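PDB 1W5S: origin recognition complex subunit 2 ORC2 from Aeropyrum pernix, which binds DNA and takes part in regulating DNA replication, combining an N-terminal AAA+ ATPase domain with a C-terminal winged-helix domain. Local coordinates for residues 308-313 against 356-361; 301-306 against 365-370; 325-330 against 383-388; 149-154 against 197-202. All coordinates share one frame; numbering follows the deposited sequence.

How the contacts relate
Contacts 1, 2 and 3 all lie in the C-terminal winged-helix domain, whereas contact 4 belongs to the AAA+ part of the chain and closes before the others open. Contact 1 is nested within the loop closed by contact 2, their centres about 9 Å apart, and Leu311 packs on Leu303 and Leu306 between them. Contact 3 alternates along the chain with both, about 14 Å from each centre to centre; it shares the two-stranded antiparallel sheet 368-371/383-386 with contact 2 and meets contact 1 where Phe384 touches Leu359. The loop before helix 308-322, the helices and the small sheet thus pack into one winged-helix body. Contact 4 touches none of them, its nearest atoms about 8 Å from contact 2.

Contact 1 (308-313 against 356-361)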
loop_
_atom_site.group_PDB
_atom_site.type_symbol
_atom_site.label_atom_id
_atom_site.label_comp_id
_atom_site.label_asym_id
_atom_site.label_seq_id
_atom_site.Cartn_x
_atom_site.Cartn_y
_atom_site.Cartn_z
ATOM N N ILE A 308 8.869 -3.380 -23.928
ATOM C CA ILE A 308 8.057 -2.671 -24.926
ATOM C C ILE A 308 7.002 -3.588 -25.559
ATOM O O ILE A 308 5.881 -3.155 -25.808
ATOM C CB ILE A 308 8.894 -1.941 -26.068
ATOM C CG1 ILE A 308 10.393 -2.326 -26.094
ATOM C CG2 ILE A 308 8.756 -0.417 -25.954
ATOM C CD1 ILE A 308 10.731 -3.406 -27.103
ATOM N N HIS A 309 7.360 -4.850 -25.787
ATOM C CA HIS A 309 6.440 -5.830 -26.373
ATOM C C HIS A 309 5.269 -6.141 -25.441
ATOM O O HIS A 309 4.123 -6.210 -25.902
ATOM C CB HIS A 309 7.198 -7.105 -26.776
ATOM C CG HIS A 309 8.260 -6.851 -27.802
ATOM N ND1 HIS A 309 8.010 -6.896 -29.158
ATOM C CD2 HIS A 309 9.557 -6.483 -27.669
ATOM C CE1 HIS A 309 9.116 -6.594 -29.817
ATOM N NE2 HIS A 309 10.068 -6.333 -28.936
ATOM N N GLU A 310 5.570 -6.309 -24.147
ATOM C CA GLU A 310 4.545 -6.442 -23.095
ATOM C C GLU A 310 3.753 -5.128 -22.902
ATOM O O GLU A 310 2.522 -5.164 -22.793
ATOM C CB GLU A 310 5.175 -6.903 -21.759
ATOM C CG GLU A 310 5.391 -8.420 -21.659
ATOM C CD GLU A 310 6.628 -8.850 -20.832
ATOM O OE1 GLU A 310 7.420 -7.984 -20.370
ATOM O OE2 GLU A 310 6.804 -10.081 -20.649
ATOM N N LEU A 311 4.462 -3.990 -22.860
ATOM C CA LEU A 311 3.826 -2.665 -22.801
ATOM C C LEU A 311 2.939 -2.447 -24.026
ATOM O O LEU A 311 1.761 -2.130 -23.895
ATOM C CB LEU A 311 4.858 -1.522 -22.737
ATOM C CG LEU A 311 5.362 -0.896 -21.414
ATOM C CD1 LEU A 311 4.281 -0.687 -20.344
ATOM C CD2 LEU A 311 6.511 -1.709 -20.849
ATOM N N ILE A 312 3.519 -2.612 -25.211
ATOM C CA ILE A 312 2.785 -2.464 -26.476
ATOM C C ILE A 312 1.559 -3.384 -26.507
ATOM O O ILE A 312 0.459 -2.949 -26.886
ATOM C CB ILE A 312 3.714 -2.710 -27.724
ATOM C CG1 ILE A 312 4.619 -1.486 -27.963
ATOM C CG2 ILE A 312 2.899 -2.984 -28.994
ATOM C CD1 ILE A 312 5.896 -1.778 -28.732
ATOM N N ILE A 313 1.747 -4.644 -26.096
ATOM C CA ILE A 313 0.648 -5.627 -26.078
ATOM C C ILE A 313 -0.447 -5.253 -25.073
ATOM O O ILE A 313 -1.628 -5.200 -25.435
ATOM C CB ILE A 313 1.167 -7.072 -25.854
ATOM C CG1 ILE A 313 1.772 -7.581 -27.165
ATOM C CG2 ILE A 313 0.034 -8.013 -25.386
ATOM C CD1 ILE A 313 2.683 -8.805 -27.057
ATOM N N HIS A 356 2.823 -15.375 -26.659
ATOM C CA HIS A 356 1.996 -16.078 -25.667
ATOM C C HIS A 356 2.685 -16.230 -24.316
ATOM O O HIS A 356 2.026 -16.428 -23.296
ATOM C CB HIS A 356 1.470 -17.419 -26.205
ATOM C CG HIS A 356 0.157 -17.281 -26.919
ATOM N ND1 HIS A 356 -0.038 -17.680 -28.223
ATOM C CD2 HIS A 356 -1.018 -16.731 -26.518
ATOM C CE1 HIS A 356 -1.281 -17.411 -28.587
ATOM N NE2 HIS A 356 -1.897 -16.831 -27.569
ATOM N N ILE A 357 4.006 -16.108 -24.323
ATOM C CA ILE A 357 4.776 -15.980 -23.106
ATOM C C ILE A 357 4.546 -14.571 -22.514
ATOM O O ILE A 357 4.315 -14.450 -21.318
ATOM C CB ILE A 357 6.280 -16.384 -23.365
ATOM C CG1 ILE A 357 6.399 -17.916 -23.290
ATOM C CG2 ILE A 357 7.251 -15.760 -22.360
ATOM C CD1 ILE A 357 7.565 -18.499 -24.019
ATOM N N TYR A 358 4.556 -13.516 -23.330
ATOM C CA TYR A 358 4.223 -12.179 -22.804
ATOM C C TYR A 358 2.826 -12.214 -22.152
ATOM O O TYR A 358 2.636 -11.739 -21.018
ATOM C CB TYR A 358 4.280 -11.081 -23.888
ATOM C CG TYR A 358 5.622 -10.930 -24.591
ATOM C CD1 TYR A 358 5.692 -10.673 -25.962
ATOM C CD2 TYR A 358 6.825 -11.058 -23.892
ATOM C CE1 TYR A 358 6.917 -10.545 -26.616
ATOM C CE2 TYR A 358 8.055 -10.933 -24.542
ATOM C CZ TYR A 358 8.095 -10.680 -25.901
ATOM O OH TYR A 358 9.317 -10.556 -26.530
ATOM N N LEU A 359 1.868 -12.807 -22.875
ATOM C CA LEU A 359 0.479 -12.931 -22.404
ATOM C C LEU A 359 0.338 -13.725 -21.086
ATOM O O LEU A 359 -0.530 -13.401 -20.269
ATOM C CB LEU A 359 -0.420 -13.533 -23.503
ATOM C CG LEU A 359 -0.794 -12.581 -24.645
ATOM C CD1 LEU A 359 -1.194 -13.365 -25.889
ATOM C CD2 LEU A 359 -1.910 -11.613 -24.227
ATOM N N LYS A 360 1.173 -14.749 -20.889
ATOM C CA LYS A 360 1.212 -15.469 -19.608
ATOM C C LYS A 360 1.795 -14.590 -18.479
ATOM O O LYS A 360 1.370 -14.671 -17.328
ATOM C CB LYS A 360 2.015 -16.779 -19.713
ATOM C CG LYS A 360 1.599 -17.712 -20.853
ATOM C CD LYS A 360 1.582 -19.183 -20.447
ATOM C CE LYS A 360 0.312 -19.544 -19.668
ATOM N NZ LYS A 360 -0.881 -19.582 -20.568
ATOM N N HIS A 361 2.773 -13.761 -18.824
ATOM C CA HIS A 361 3.459 -12.909 -17.853
ATOM C C HIS A 361 2.554 -11.795 -17.266
ATOM O O HIS A 361 2.619 -11.486 -16.053
ATOM C CB HIS A 361 4.720 -12.296 -18.489
ATOM C CG HIS A 361 5.657 -11.689 -17.495
ATOM N ND1 HIS A 361 6.191 -10.427 -17.650
ATOM C CD2 HIS A 361 6.138 -12.160 -16.318
ATOM C CE1 HIS A 361 6.971 -10.154 -16.618
ATOM N NE2 HIS A 361 6.956 -11.189 -15.796
#
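Helices 308-313 and 356-361 cross at -73° with their axes 9.9 Å apart, and Glu310 and Tyr358 lie nearest at the crossing. Tyr358 fills the gap between them. CB of His309 sits 3.5 Å from CE1 of Tyr358, and CD1 of Ile313 reaches CD1 of the same ring at 3.7 Å. Nearer the ring's CB end, on the same side, the aliphatic part of Glu310 crosses the tyrosine at about a right angle, its CG 3.6 Å from Tyr358 CB, so three residues of 308-313 press on one side of the phenol. The imidazole of His309 and the phenol are nearly parallel but slid so far that they hardly overlap. His309 ND1 is instead hydrogen-bonded to the hydroxyl of Tyr337.

These are two helices of the winged-helix domain, a helix-turn-helix fold in which helix 330-345 lies between them in sequence; its Tyr337 also packs on Ile313. Farther along, CG2 of Ile313 meets CD2 of Leu359 at 4.3 Å and extends the apolar layer.

The carboxylate of Glu310 has two kinds of partner. OE1 takes the backbone N of Ser307, just before the helix, while OE2 accepts a weak, bent bond from ND1 of His361 at 3.1 Å. With CG of His361 anti to its backbone N (chi1 -166°), the imidazole reaches OE2 from an exposed position, its plane turned 32° from the carboxylate. The same OE2 lies 3.4 Å from CD2 of Tyr358.

Contact 2 (301-306 against 365-370)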
loop_
_atom_site.group_PDB
_atom_site.type_symbol
_atom_site.label_atom_id
_atom_site.label_comp_id
_atom_site.label_asym_id
_atom_site.label_seq_id
_atom_site.Cartn_x
_atom_site.Cartn_y
_atom_site.Cartn_z
ATOM N N HIS A 301 5.785 0.492 -12.020
ATOM C CA HIS A 301 6.427 -0.261 -10.943
ATOM C C HIS A 301 6.578 -1.688 -11.506
ATOM O O HIS A 301 7.670 -2.087 -11.921
ATOM C CB HIS A 301 5.508 -0.199 -9.711
ATOM C CG HIS A 301 5.987 -0.949 -8.501
ATOM N ND1 HIS A 301 5.423 -0.756 -7.254
ATOM C CD2 HIS A 301 6.967 -1.872 -8.331
ATOM C CE1 HIS A 301 6.028 -1.531 -6.372
ATOM N NE2 HIS A 301 6.969 -2.218 -6.998
ATOM N N GLU A 302 5.463 -2.420 -11.577
ATOM C CA GLU A 302 5.403 -3.710 -12.276
ATOM C C GLU A 302 4.962 -3.518 -13.756
ATOM O O GLU A 302 4.762 -4.481 -14.497
ATOM C CB GLU A 302 4.508 -4.699 -11.503
ATOM C CG GLU A 302 5.261 -5.428 -10.364
ATOM C CD GLU A 302 4.347 -6.184 -9.406
ATOM O OE1 GLU A 302 4.525 -6.052 -8.169
ATOM O OE2 GLU A 302 3.457 -6.917 -9.886
ATOM N N LEU A 303 4.812 -2.256 -14.155
ATOM C CA LEU A 303 4.771 -1.847 -15.560
ATOM C C LEU A 303 6.131 -1.327 -16.041
ATOM O O LEU A 303 6.427 -1.358 -17.237
ATOM C CB LEU A 303 3.735 -0.744 -15.733
ATOM C CG LEU A 303 2.336 -1.248 -16.060
ATOM C CD1 LEU A 303 1.244 -0.318 -15.526
ATOM C CD2 LEU A 303 2.225 -1.432 -17.562
ATOM N N GLU A 304 6.950 -0.864 -15.095
ATOM C CA GLU A 304 8.213 -0.185 -15.391
ATOM C C GLU A 304 9.339 -1.167 -15.786
ATOM O O GLU A 304 10.361 -0.751 -16.349
ATOM C CB GLU A 304 8.635 0.667 -14.180
ATOM C CG GLU A 304 9.065 2.088 -14.518
ATOM C CD GLU A 304 8.953 3.035 -13.325
ATOM O OE1 GLU A 304 9.775 2.939 -12.386
ATOM O OE2 GLU A 304 8.050 3.896 -13.333
ATOM N N ALA A 305 9.143 -2.458 -15.490
ATOM C CA ALA A 305 10.102 -3.524 -15.843
ATOM C C ALA A 305 9.719 -4.261 -17.140
ATOM O O ALA A 305 10.552 -4.956 -17.738
ATOM C CB ALA A 305 10.240 -4.530 -14.669
ATOM N N LEU A 306 8.467 -4.114 -17.571
ATOM C CA LEU A 306 7.984 -4.822 -18.762
ATOM C C LEU A 306 8.777 -4.455 -20.024
ATOM O O LEU A 306 9.392 -3.393 -20.095
ATOM C CB LEU A 306 6.486 -4.551 -18.997
ATOM C CG LEU A 306 5.465 -5.126 -18.005
ATOM C CD1 LEU A 306 4.082 -4.591 -18.353
ATOM C CD2 LEU A 306 5.465 -6.662 -17.965
ATOM N N LEU A 365 0.693 -11.433 -13.535
ATOM C CA LEU A 365 0.800 -10.101 -12.965
ATOM C C LEU A 365 -0.535 -9.459 -12.501
ATOM O O LEU A 365 -0.516 -8.394 -11.877
ATOM C CB LEU A 365 1.479 -9.178 -13.995
ATOM C CG LEU A 365 2.950 -8.811 -13.769
ATOM C CD1 LEU A 365 3.534 -8.094 -14.989
ATOM C CD2 LEU A 365 3.074 -7.945 -12.538
ATOM N N GLY A 366 -1.681 -10.064 -12.812
ATOM C CA GLY A 366 -2.979 -9.427 -12.541
ATOM C C GLY A 366 -3.210 -8.108 -13.292
ATOM O O GLY A 366 -4.166 -7.378 -13.005
ATOM N N LEU A 367 -2.309 -7.797 -14.227
ATOM C CA LEU A 367 -2.505 -6.733 -15.214
ATOM C C LEU A 367 -3.451 -7.174 -16.354
ATOM O O LEU A 367 -4.116 -6.337 -16.972
ATOM C CB LEU A 367 -1.160 -6.280 -15.802
ATOM C CG LEU A 367 -0.429 -5.156 -15.061
ATOM C CD1 LEU A 367 0.199 -5.638 -13.773
ATOM C CD2 LEU A 367 0.633 -4.540 -15.954
ATOM N N VAL A 368 -3.497 -8.478 -16.625
ATOM C CA VAL A 368 -4.448 -9.058 -17.587
ATOM C C VAL A 368 -5.043 -10.333 -16.980
ATOM O O VAL A 368 -4.360 -11.058 -16.255
ATOM C CB VAL A 368 -3.777 -9.360 -18.986
ATOM C CG1 VAL A 368 -3.407 -10.852 -19.159
ATOM C CG2 VAL A 368 -4.681 -8.900 -20.145
ATOM N N ASP A 369 -6.319 -10.590 -17.252
ATOM C CA ASP A 369 -6.944 -11.843 -16.833
ATOM C C ASP A 369 -7.171 -12.752 -18.054
ATOM O O ASP A 369 -7.413 -12.281 -19.174
ATOM C CB ASP A 369 -8.249 -11.570 -16.061
ATOM C CG ASP A 369 -8.008 -10.854 -14.716
ATOM O OD1 ASP A 369 -7.221 -11.369 -13.884
ATOM O OD2 ASP A 369 -8.617 -9.788 -14.494
ATOM N N ALA A 370 -7.038 -14.052 -17.831
ATOM C CA ALA A 370 -7.265 -15.055 -18.864
ATOM C C ALA A 370 -8.669 -15.688 -18.723
ATOM O O ALA A 370 -9.283 -15.660 -17.641
ATOM C CB ALA A 370 -6.179 -16.141 -18.780
#
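Segment 301-306 is an irregular turn, helical in phi and psi at 303-305 but without regular bonding, and it faces 365-370 where helix 352-364 gives way to strand 368-371; the backbones keep apart, with the CA atoms of Glu302 and Leu365 7.9 Å from each other. Both belong to the winged-helix domain, the first leading into helix 308-322 and the second into the wing sheet. The descent from helix to strand is made at Gly366, whose positive phi belongs to a Schellman motif.

Most of the contact is leucine against leucine. CD2 of Leu367 comes up to Leu303, 3.7 Å from its CG and almost as near its CD2, the two side chains meeting at a slant. The same methyl lies 4.2 Å from CD1 of Leu306, and is thus shared by two residues of the turn. In Leu306, CG anti to the carbonyl carbon (chi1 -69°) turns CD2 to CD1 of Leu365, 3.8 Å away, the two chains sliding past each other in opposite directions. Leu311 and Leu314 of helix 308-322 close over this group, Leu314 touching both Leu303 and Leu367.

On the side toward the AAA+ part the packing becomes polar. The extended side chain of Glu302 leans over Leu365, CB 3.7 Å from Leu365 CD2, and its carboxylate forms a salt bridge with Arg190. That arginine also makes a weak hydrogen bond to the carbonyl of Leu365, linking both segments to the AAA+ part of the chain. The backbone of the turn joins the packing too: the carbonyl O of Glu302 rests 3.8 Å from CD1 of Leu365.

Contact 3 (325-330 against 383-388); sequences MEWINA and LFRLAP
Ile328 and Phe384 form a single antiparallel, hydrogen-bonded bridge that ties the loop before helix 330-345 to strand 383-386 in the winged-helix domain. Ile328 N donates to Phe384 O at 2.6 Å, and Phe384 N returns a bond to Ile328 O at 2.9 Å in the carbonyl plane. On the buried side, CB of Ala330 meets the phenyl of Phe384 at its edge; Leu359 and Val368 also touch this ring.

Packing is tight again where Trp327 and Arg385 run alongside each other, pointing the same way: CG of Arg385 makes a CH-pi contact over the five-membered ring, 3.6 Å from its centroid, while the guanidinium lies 17° from the ring plane. Pro388 CG covers the guanidinium's opposite face. Replacing the indole by an alanine's methyl would probably leave that guanidinium without its flat support and uncover CB of Leu383.

The loose, solvent side holds Asn329 and Glu326. The carboxylate of Glu326 lies against CD of Arg385, OE2 3.4 Å away, but its salt bridge from OE1 to Arg385 NH1 is long, 3.8 Å. Arg385's packing and the cation-pi contact of Lys371 on the indole probably count for more; Trp327 NE1 is buried without a partner, so packing rather than hydrogen bonding holds the ring.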
loop_
_atom_site.group_PDB
_atom_site.type_symbol
_atom_site.label_atom_id
_atom_site.label_comp_id
_atom_site.label_asym_id
_atom_site.label_seq_id
_atom_site.Cartn_x
_atom_site.Cartn_y
_atom_site.Cartn_z
ATOM N N MET A 325 -15.177 -3.761 -26.321
ATOM C CA MET A 325 -14.773 -5.165 -26.107
ATOM C C MET A 325 -14.470 -5.532 -24.642
ATOM O O MET A 325 -13.594 -4.931 -24.012
ATOM C CB MET A 325 -13.541 -5.509 -26.966
ATOM C CG MET A 325 -13.555 -6.915 -27.575
ATOM S SD MET A 325 -12.227 -7.237 -28.793
ATOM C CE MET A 325 -12.609 -6.024 -30.077
ATOM N N GLU A 326 -15.212 -6.510 -24.114
ATOM C CA GLU A 326 -14.856 -7.194 -22.877
ATOM C C GLU A 326 -14.462 -8.607 -23.285
ATOM O O GLU A 326 -15.327 -9.446 -23.574
ATOM C CB GLU A 326 -16.020 -7.191 -21.876
ATOM C CG GLU A 326 -15.796 -6.289 -20.623
ATOM C CD GLU A 326 -14.992 -6.988 -19.512
ATOM O OE1 GLU A 326 -15.168 -8.229 -19.322
ATOM O OE2 GLU A 326 -14.200 -6.284 -18.828
ATOM N N TRP A 327 -13.151 -8.830 -23.357
ATOM C CA TRP A 327 -12.521 -10.079 -23.837
ATOM C C TRP A 327 -12.158 -10.017 -25.320
ATOM O O TRP A 327 -13.027 -9.985 -26.187
ATOM C CB TRP A 327 -13.275 -11.395 -23.467
ATOM C CG TRP A 327 -12.851 -11.901 -22.072
ATOM C CD1 TRP A 327 -11.583 -12.221 -21.666
ATOM C CD2 TRP A 327 -13.687 -12.092 -20.919
ATOM N NE1 TRP A 327 -11.576 -12.602 -20.353
ATOM C CE2 TRP A 327 -12.851 -12.537 -19.866
ATOM C CE3 TRP A 327 -15.055 -11.935 -20.679
ATOM C CZ2 TRP A 327 -13.333 -12.821 -18.601
ATOM C CZ3 TRP A 327 -15.543 -12.230 -19.403
ATOM C CH2 TRP A 327 -14.679 -12.671 -18.386
ATOM N N ILE A 328 -10.849 -9.963 -25.580
ATOM C CA ILE A 328 -10.293 -10.131 -26.920
ATOM C C ILE A 328 -9.766 -11.569 -27.056
ATOM O O ILE A 328 -9.262 -12.148 -26.097
ATOM C CB ILE A 328 -9.177 -9.076 -27.228
ATOM C CG1 ILE A 328 -8.814 -9.094 -28.723
ATOM C CG2 ILE A 328 -7.920 -9.281 -26.329
ATOM C CD1 ILE A 328 -7.979 -7.918 -29.182
ATOM N N ASN A 329 -9.924 -12.146 -28.239
ATOM C CA ASN A 329 -9.281 -13.427 -28.557
ATOM C C ASN A 329 -7.807 -13.256 -28.934
ATOM O O ASN A 329 -7.324 -12.145 -29.144
ATOM C CB ASN A 329 -10.038 -14.183 -29.664
ATOM C CG ASN A 329 -10.151 -13.387 -30.925
ATOM O OD1 ASN A 329 -10.571 -12.243 -30.887
ATOM N ND2 ASN A 329 -9.768 -13.977 -32.048
ATOM N N ALA A 330 -7.095 -14.374 -29.007
ATOM C CA ALA A 330 -5.640 -14.350 -29.176
ATOM C C ALA A 330 -5.219 -13.933 -30.600
ATOM O O ALA A 330 -4.508 -12.936 -30.754
ATOM C CB ALA A 330 -5.016 -15.701 -28.749
ATOM N N LEU A 383 -8.893 -16.384 -23.818
ATOM C CA LEU A 383 -9.501 -15.029 -23.920
ATOM C C LEU A 383 -8.950 -14.029 -22.894
ATOM O O LEU A 383 -8.710 -14.390 -21.734
ATOM C CB LEU A 383 -11.027 -15.104 -23.752
ATOM C CG LEU A 383 -11.834 -15.783 -24.863
ATOM C CD1 LEU A 383 -13.273 -15.973 -24.404
ATOM C CD2 LEU A 383 -11.757 -14.978 -26.180
ATOM N N PHE A 384 -8.781 -12.779 -23.325
ATOM C CA PHE A 384 -8.094 -11.758 -22.530
ATOM C C PHE A 384 -8.856 -10.416 -22.485
ATOM O O PHE A 384 -9.377 -9.930 -23.495
ATOM C CB PHE A 384 -6.680 -11.505 -23.075
ATOM C CG PHE A 384 -5.815 -12.747 -23.186
ATOM C CD1 PHE A 384 -5.657 -13.399 -24.412
ATOM C CD2 PHE A 384 -5.127 -13.240 -22.075
ATOM C CE1 PHE A 384 -4.853 -14.526 -24.527
ATOM C CE2 PHE A 384 -4.317 -14.384 -22.181
ATOM C CZ PHE A 384 -4.175 -15.019 -23.408
ATOM N N ARG A 385 -8.925 -9.834 -21.296
ATOM C CA ARG A 385 -9.424 -8.469 -21.119
ATOM C C ARG A 385 -8.476 -7.779 -20.141
ATOM O O ARG A 385 -7.722 -8.448 -19.425
ATOM C CB ARG A 385 -10.874 -8.447 -20.587
ATOM C CG ARG A 385 -11.112 -9.393 -19.405
ATOM C CD ARG A 385 -11.895 -8.769 -18.273
ATOM N NE ARG A 385 -11.511 -9.363 -16.990
ATOM C CZ ARG A 385 -12.343 -9.886 -16.089
ATOM N NH1 ARG A 385 -13.667 -9.899 -16.278
ATOM N NH2 ARG A 385 -11.833 -10.394 -14.973
ATOM N N LEU A 386 -8.513 -6.451 -20.127
ATOM C CA LEU A 386 -7.695 -5.658 -19.203
ATOM C C LEU A 386 -8.148 -5.965 -17.780
ATOM O O LEU A 386 -9.337 -6.113 -17.530
ATOM C CB LEU A 386 -7.835 -4.150 -19.508
ATOM C CG LEU A 386 -6.832 -3.188 -18.848
ATOM C CD1 LEU A 386 -5.413 -3.485 -19.306
ATOM C CD2 LEU A 386 -7.201 -1.717 -19.105
ATOM N N ALA A 387 -7.208 -6.095 -16.852
ATOM C CA ALA A 387 -7.582 -6.340 -15.458
ATOM C C ALA A 387 -8.548 -5.242 -14.992
ATOM O O ALA A 387 -8.190 -4.061 -15.045
ATOM C CB ALA A 387 -6.364 -6.394 -14.556
ATOM N N PRO A 388 -9.781 -5.629 -14.582
ATOM C CA PRO A 388 -10.868 -4.776 -14.112
ATOM C C PRO A 388 -10.491 -3.493 -13.344
ATOM O O PRO A 388 -11.158 -2.465 -13.471
ATOM C CB PRO A 388 -11.628 -5.710 -13.168
ATOM C CG PRO A 388 -11.177 -7.088 -13.478
ATOM C CD PRO A 388 -10.230 -7.027 -14.590
#

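Contact 4 (149-154 against 197-202); sequences SMLSSP and EKIPQV
Lys198 curls its aliphatic chain over the end of the short helix 148-151 and overlaps the backbone carbonyl of Leu151. Bends at chi2 (104°) and chi4 (-51°) bring the ammonium round to that oxygen, and NZ donates to Leu151 O at 2.7 Å. The nitrogen approaches from above the carbonyl plane, 48° out of it, while CE is also close, 3.1 Å from the same oxygen. Two further carbonyls, of Met150 and Ser153, stand more than 4 Å from NZ; their dipoles may add to the attraction.

Beneath the lysine the contact is apolar. CD2 of Leu151 meets CD1 of Ile199 at 4.2 Å, and Tyr194 and Met195 of helix 190-198 pack on the same leucine. Ile199, where helix 190-198 ends and the next begins, also touches Leu161 and Tyr162 of helix 158-165. A methionine at Lys198 is likely to leave the carbonyl of Leu151 without its ammonium partner and the loop after it less firmly tied to helix 190-198.

The segments follow the parallel strands 139-145 and 180-186; the contact joins the connections that leave the C-terminal ends of these adjacent strands in the parallel sheet of an alpha/beta P-loop NTPase core, as in AAA+ proteins.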
loop_
_atom_site.group_PDB
_atom_site.type_symbol
_atom_site.label_atom_id
_atom_site.label_comp_id
_atom_site.label_asym_id
_atom_site.label_seq_id
_atom_site.Cartn_x
_atom_site.Cartn_y
_atom_site.Cartn_z
ATOM N N SER A 149 1.906 -10.032 0.255
ATOM C CA SER A 149 2.998 -10.934 0.237
ATOM C C SER A 149 2.869 -11.903 1.405
ATOM O O SER A 149 3.778 -12.668 1.596
ATOM C CB SER A 149 4.335 -10.186 0.288
ATOM O OG SER A 149 4.900 -10.291 1.591
ATOM N N MET A 150 1.775 -11.862 2.192
ATOM C CA MET A 150 1.343 -12.999 3.069
ATOM C C MET A 150 0.393 -13.941 2.318
ATOM O O MET A 150 0.271 -15.124 2.655
ATOM C CB MET A 150 0.579 -12.527 4.299
ATOM C CG MET A 150 1.403 -12.232 5.489
ATOM S SD MET A 150 0.355 -11.584 6.847
ATOM C CE MET A 150 1.475 -10.507 7.723
ATOM N N LEU A 151 -0.357 -13.406 1.367
ATOM C CA LEU A 151 -1.287 -14.254 0.636
ATOM C C LEU A 151 -0.633 -15.253 -0.337
ATOM O O LEU A 151 -1.225 -16.304 -0.631
ATOM C CB LEU A 151 -2.335 -13.395 -0.082
ATOM C CG LEU A 151 -3.261 -12.802 0.989
ATOM C CD1 LEU A 151 -3.786 -11.488 0.522
ATOM C CD2 LEU A 151 -4.351 -13.759 1.364
ATOM N N SER A 152 0.575 -14.920 -0.808
ATOM C CA SER A 152 1.276 -15.676 -1.836
ATOM C C SER A 152 2.395 -16.534 -1.258
ATOM O O SER A 152 2.579 -17.669 -1.681
ATOM C CB SER A 152 1.806 -14.734 -2.938
ATOM O OG SER A 152 2.354 -13.538 -2.416
ATOM N N SER A 153 3.133 -15.998 -0.294
ATOM C CA SER A 153 4.015 -16.802 0.599
ATOM C C SER A 153 3.551 -18.250 0.765
ATOM O O SER A 153 2.468 -18.479 1.275
ATOM C CB SER A 153 4.075 -16.145 1.989
ATOM O OG SER A 153 4.947 -16.859 2.860
ATOM N N PRO A 154 4.347 -19.234 0.304
ATOM C CA PRO A 154 3.938 -20.629 0.495
ATOM C C PRO A 154 4.362 -21.119 1.876
ATOM O O PRO A 154 4.086 -22.250 2.264
ATOM C CB PRO A 154 4.693 -21.358 -0.612
ATOM C CG PRO A 154 5.940 -20.581 -0.765
ATOM C CD PRO A 154 5.617 -19.146 -0.448
ATOM N N GLU A 197 -9.485 -16.304 -3.258
ATOM C CA GLU A 197 -8.915 -17.628 -3.621
ATOM C C GLU A 197 -8.538 -18.398 -2.353
ATOM O O GLU A 197 -8.950 -19.531 -2.146
ATOM C CB GLU A 197 -7.660 -17.519 -4.529
ATOM C CG GLU A 197 -7.896 -17.323 -6.021
ATOM C CD GLU A 197 -6.570 -17.150 -6.839
ATOM O OE1 GLU A 197 -5.817 -18.163 -6.986
ATOM O OE2 GLU A 197 -6.294 -16.015 -7.350
ATOM N N LYS A 198 -7.769 -17.760 -1.488
ATOM C CA LYS A 198 -7.165 -18.457 -0.344
ATOM C C LYS A 198 -8.072 -18.488 0.873
ATOM O O LYS A 198 -8.222 -19.517 1.521
ATOM C CB LYS A 198 -5.855 -17.758 0.029
ATOM C CG LYS A 198 -4.730 -18.657 0.463
ATOM C CD LYS A 198 -3.630 -18.836 -0.637
ATOM C CE LYS A 198 -2.237 -19.217 0.008
ATOM N NZ LYS A 198 -1.830 -18.268 1.125
ATOM N N ILE A 199 -8.653 -17.353 1.222
ATOM C CA ILE A 199 -9.427 -17.284 2.437
ATOM C C ILE A 199 -10.755 -16.560 2.227
ATOM O O ILE A 199 -11.012 -15.527 2.841
ATOM C CB ILE A 199 -8.617 -16.611 3.578
ATOM C CG1 ILE A 199 -7.916 -15.360 3.081
ATOM C CG2 ILE A 199 -7.565 -17.575 4.134
ATOM C CD1 ILE A 199 -7.372 -14.542 4.184
ATOM N N PRO A 200 -11.633 -17.137 1.393
ATOM C CA PRO A 200 -12.870 -16.429 1.084
ATOM C C PRO A 200 -13.758 -16.238 2.309
ATOM O O PRO A 200 -14.533 -15.305 2.336
ATOM C CB PRO A 200 -13.539 -17.335 0.075
ATOM C CG PRO A 200 -13.012 -18.722 0.398
ATOM C CD PRO A 200 -11.586 -18.458 0.737
ATOM N N GLN A 201 -13.633 -17.095 3.317
ATOM C CA GLN A 201 -14.459 -16.992 4.510
ATOM C C GLN A 201 -14.107 -15.714 5.324
ATOM O O GLN A 201 -14.940 -15.197 6.079
ATOM C CB GLN A 201 -14.355 -18.290 5.360
ATOM C CG GLN A 201 -15.343 -19.444 4.951
ATOM C CD GLN A 201 -14.873 -20.898 5.364
ATOM O OE1 GLN A 201 -15.285 -21.458 6.406
ATOM N NE2 GLN A 201 -14.036 -21.510 4.512
ATOM N N VAL A 202 -12.887 -15.185 5.183
ATOM C CA VAL A 202 -12.612 -13.913 5.800
ATOM C C VAL A 202 -12.931 -12.762 4.861
ATOM O O VAL A 202 -13.448 -11.733 5.292
ATOM C CB VAL A 202 -11.175 -13.765 6.336
ATOM C CG1 VAL A 202 -10.707 -15.062 7.022
ATOM C CG2 VAL A 202 -10.214 -13.290 5.223
#